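Local coordinates for protein PES4 (Saccharomyces cerevisiae S288C, PDB 6EZ7) that probably binds RNA, with poly(A), poly(U) and mRNA 3'-UTRs as its likely targets, through RNA recognition motifs, the third of which lies in this chain, at residues 7-12 with 16-21. Residues are numbered along the deposited sequence; the frame is centred on the assembly and turned at random.
Sequences KNLPTI and DDILNF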
loop_
_atom_site.group_PDB
_atom_site.type_symbol
_atom_site.label_atom_id
_atom_site.label_comp_id
_atom_site.label_asym_id
_atom_site.label_seq_id
_atom_site.Cartn_x
_atom_site.Cartn_y
_atom_site.Cartn_z
ATOM N N LYS A 7 -4.592 1.528 2.920
ATOM C CA LYS A 7 -5.315 2.308 3.912
ATOM C C LYS A 7 -5.824 1.418 5.032
ATOM O O LYS A 7 -5.709 0.195 4.961
ATOM C CB LYS A 7 -6.473 3.061 3.255
ATOM C CG LYS A 7 -6.055 3.863 2.029
ATOM C CD LYS A 7 -7.168 4.770 1.540
ATOM C CE LYS A 7 -7.208 6.068 2.326
ATOM N NZ LYS A 7 -8.061 7.081 1.648
ATOM N N ASN A 8 -6.386 2.048 6.061
ATOM C CA ASN A 8 -6.823 1.362 7.274
ATOM C C ASN A 8 -5.653 0.672 7.965
ATOM O O ASN A 8 -5.780 -0.438 8.483
ATOM C CB ASN A 8 -7.929 0.349 6.971
ATOM C CG ASN A 8 -8.703 -0.049 8.207
ATOM O OD1 ASN A 8 -8.798 0.720 9.163
ATOM N ND2 ASN A 8 -9.248 -1.262 8.205
ATOM N N LEU A 9 -4.507 1.343 7.969
ATOM C CA LEU A 9 -3.333 0.834 8.661
ATOM C C LEU A 9 -3.390 1.192 10.136
ATOM O O LEU A 9 -3.861 2.273 10.498
ATOM C CB LEU A 9 -2.054 1.389 8.036
ATOM C CG LEU A 9 -1.661 0.875 6.650
ATOM C CD1 LEU A 9 -0.610 1.787 6.041
ATOM C CD2 LEU A 9 -1.144 -0.554 6.733
ATOM N N PRO A 10 -2.915 0.281 10.995
ATOM C CA PRO A 10 -2.780 0.543 12.430
ATOM C C PRO A 10 -1.827 1.705 12.664
ATOM O O PRO A 10 -0.878 1.857 11.898
ATOM C CB PRO A 10 -2.200 -0.762 12.980
ATOM C CG PRO A 10 -2.472 -1.787 11.942
ATOM C CD PRO A 10 -2.452 -1.068 10.634
ATOM N N THR A 11 -2.066 2.505 13.697
ATOM C CA THR A 11 -1.258 3.699 13.931
ATOM C C THR A 11 0.199 3.374 14.263
ATOM O O THR A 11 1.079 4.202 14.060
ATOM C CB THR A 11 -1.848 4.559 15.061
ATOM O OG1 THR A 11 -1.980 3.768 16.247
ATOM C CG2 THR A 11 -3.214 5.096 14.659
ATOM N N ILE A 12 0.458 2.170 14.759
ATOM C CA ILE A 12 1.828 1.788 15.094
ATOM C C ILE A 12 2.596 1.212 13.899
ATOM O O ILE A 12 3.727 0.754 14.046
ATOM C CB ILE A 12 1.862 0.774 16.263
ATOM C CG1 ILE A 12 0.704 -0.224 16.174
ATOM C CG2 ILE A 12 1.792 1.507 17.592
ATOM C CD1 ILE A 12 0.711 -1.104 14.956
ATOM N N ASP A 16 9.089 -0.329 8.019
ATOM C CA ASP A 16 9.547 -1.715 7.903
ATOM C C ASP A 16 8.388 -2.692 7.722
ATOM O O ASP A 16 8.505 -3.671 6.981
ATOM C CB ASP A 16 10.367 -2.119 9.128
ATOM C CG ASP A 16 11.750 -1.503 9.135
ATOM O OD1 ASP A 16 12.219 -1.072 8.057
ATOM O OD2 ASP A 16 12.375 -1.462 10.218
ATOM N N ASP A 17 7.278 -2.436 8.413
ATOM C CA ASP A 17 6.080 -3.258 8.249
ATOM C C ASP A 17 5.621 -3.261 6.801
ATOM O O ASP A 17 5.309 -4.314 6.246
ATOM C CB ASP A 17 4.940 -2.764 9.140
ATOM C CG ASP A 17 5.234 -2.934 10.614
ATOM O OD1 ASP A 17 6.021 -3.838 10.962
ATOM O OD2 ASP A 17 4.674 -2.164 11.426
ATOM N N ILE A 18 5.568 -2.081 6.194
ATOM C CA ILE A 18 5.148 -1.983 4.803
ATOM C C ILE A 18 6.144 -2.717 3.917
ATOM O O ILE A 18 5.761 -3.473 3.029
ATOM C CB ILE A 18 5.026 -0.525 4.337
ATOM C CG1 ILE A 18 4.110 0.259 5.278
ATOM C CG2 ILE A 18 4.498 -0.471 2.919
ATOM C CD1 ILE A 18 2.729 -0.314 5.385
ATOM N N LEU A 19 7.425 -2.488 4.173
ATOM C CA LEU A 19 8.479 -3.144 3.415
ATOM C C LEU A 19 8.385 -4.656 3.531
ATOM O O LEU A 19 8.434 -5.368 2.534
ATOM C CB LEU A 19 9.848 -2.673 3.898
ATOM C CG LEU A 19 10.392 -1.397 3.263
ATOM C CD1 LEU A 19 11.614 -0.905 4.025
ATOM C CD2 LEU A 19 10.732 -1.642 1.795
ATOM N N ASN A 20 8.236 -5.148 4.751
ATOM C CA ASN A 20 8.260 -6.583 4.965
ATOM C C ASN A 20 7.062 -7.294 4.353
ATOM O O ASN A 20 7.207 -8.356 3.751
ATOM C CB ASN A 20 8.368 -6.884 6.455
ATOM C CG ASN A 20 9.783 -6.734 6.954
ATOM O OD1 ASN A 20 10.051 -6.064 7.956
ATOM N ND2 ASN A 20 10.713 -7.340 6.231
ATOM N N PHE A 21 5.881 -6.704 4.479
ATOM C CA PHE A 21 4.700 -7.307 3.874
ATOM C C PHE A 21 4.708 -7.194 2.357
ATOM O O PHE A 21 4.521 -8.183 1.653
ATOM C CB PHE A 21 3.428 -6.672 4.428
ATOM C CG PHE A 21 3.033 -7.200 5.772
ATOM C CD1 PHE A 21 2.634 -8.517 5.921
ATOM C CD2 PHE A 21 3.054 -6.380 6.887
ATOM C CE1 PHE A 21 2.268 -9.009 7.159
ATOM C CE2 PHE A 21 2.689 -6.868 8.128
ATOM C CZ PHE A 21 2.295 -8.184 8.263
HETATM O O HOH W 1 4.177 -2.213 13.842
#
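L9 and I18 meet through their end methyls between strand 3-9 and helix 15-22. L9 is the last residue of strand 3-9, and I18 sits on helix 15-22. The CD1 methyl of I18 points at the forked end of L9. It lies 4.0 Å from L9 CD1 and 4.1 Å from L9 CD2, so it faces both branches almost equally. The two side chains run at a slant to each other. The CA atoms of L9 and I18 stay 9.7 Å apart, and the side chains fill that distance. In I18 the CG1 branch lies anti to the carbonyl carbon (chi1 -54°), and its bend at CG1 (chi2 -58°) leaves CD1 on the side of L9. Both residues are buried. L9 also packs on L33 and L71, and I18 on I31, so the pair belongs to the layer between helix and sheet.

The polar part of the contact lies at the loop that leads into the helix. The backbone O of I12 and OD2 of D17 are 4.0 Å apart, and both are acceptors. A water lies between them. It donates to I12 O at 3.0 Å. Its bond to D17 OD2 measures 2.5 Å, which is short enough that the exact length is doubtful. D17 OD2 also accepts from the backbone N of T14, which ties the helix to the turn before it. P10 O is hydrogen-bonded to T13 OG1 in the same turn.

This is the first beta-to-alpha connection of the RRM beta-alpha-beta-beta-alpha-beta fold. No direct hydrogen bond crosses between 7-12 and 16-21. Their contact depends on methyl packing inside and a water bridge nearer the surface. The water's protons let two acceptors that could not bond each other share one site; how tight the D17 end is remains uncertain.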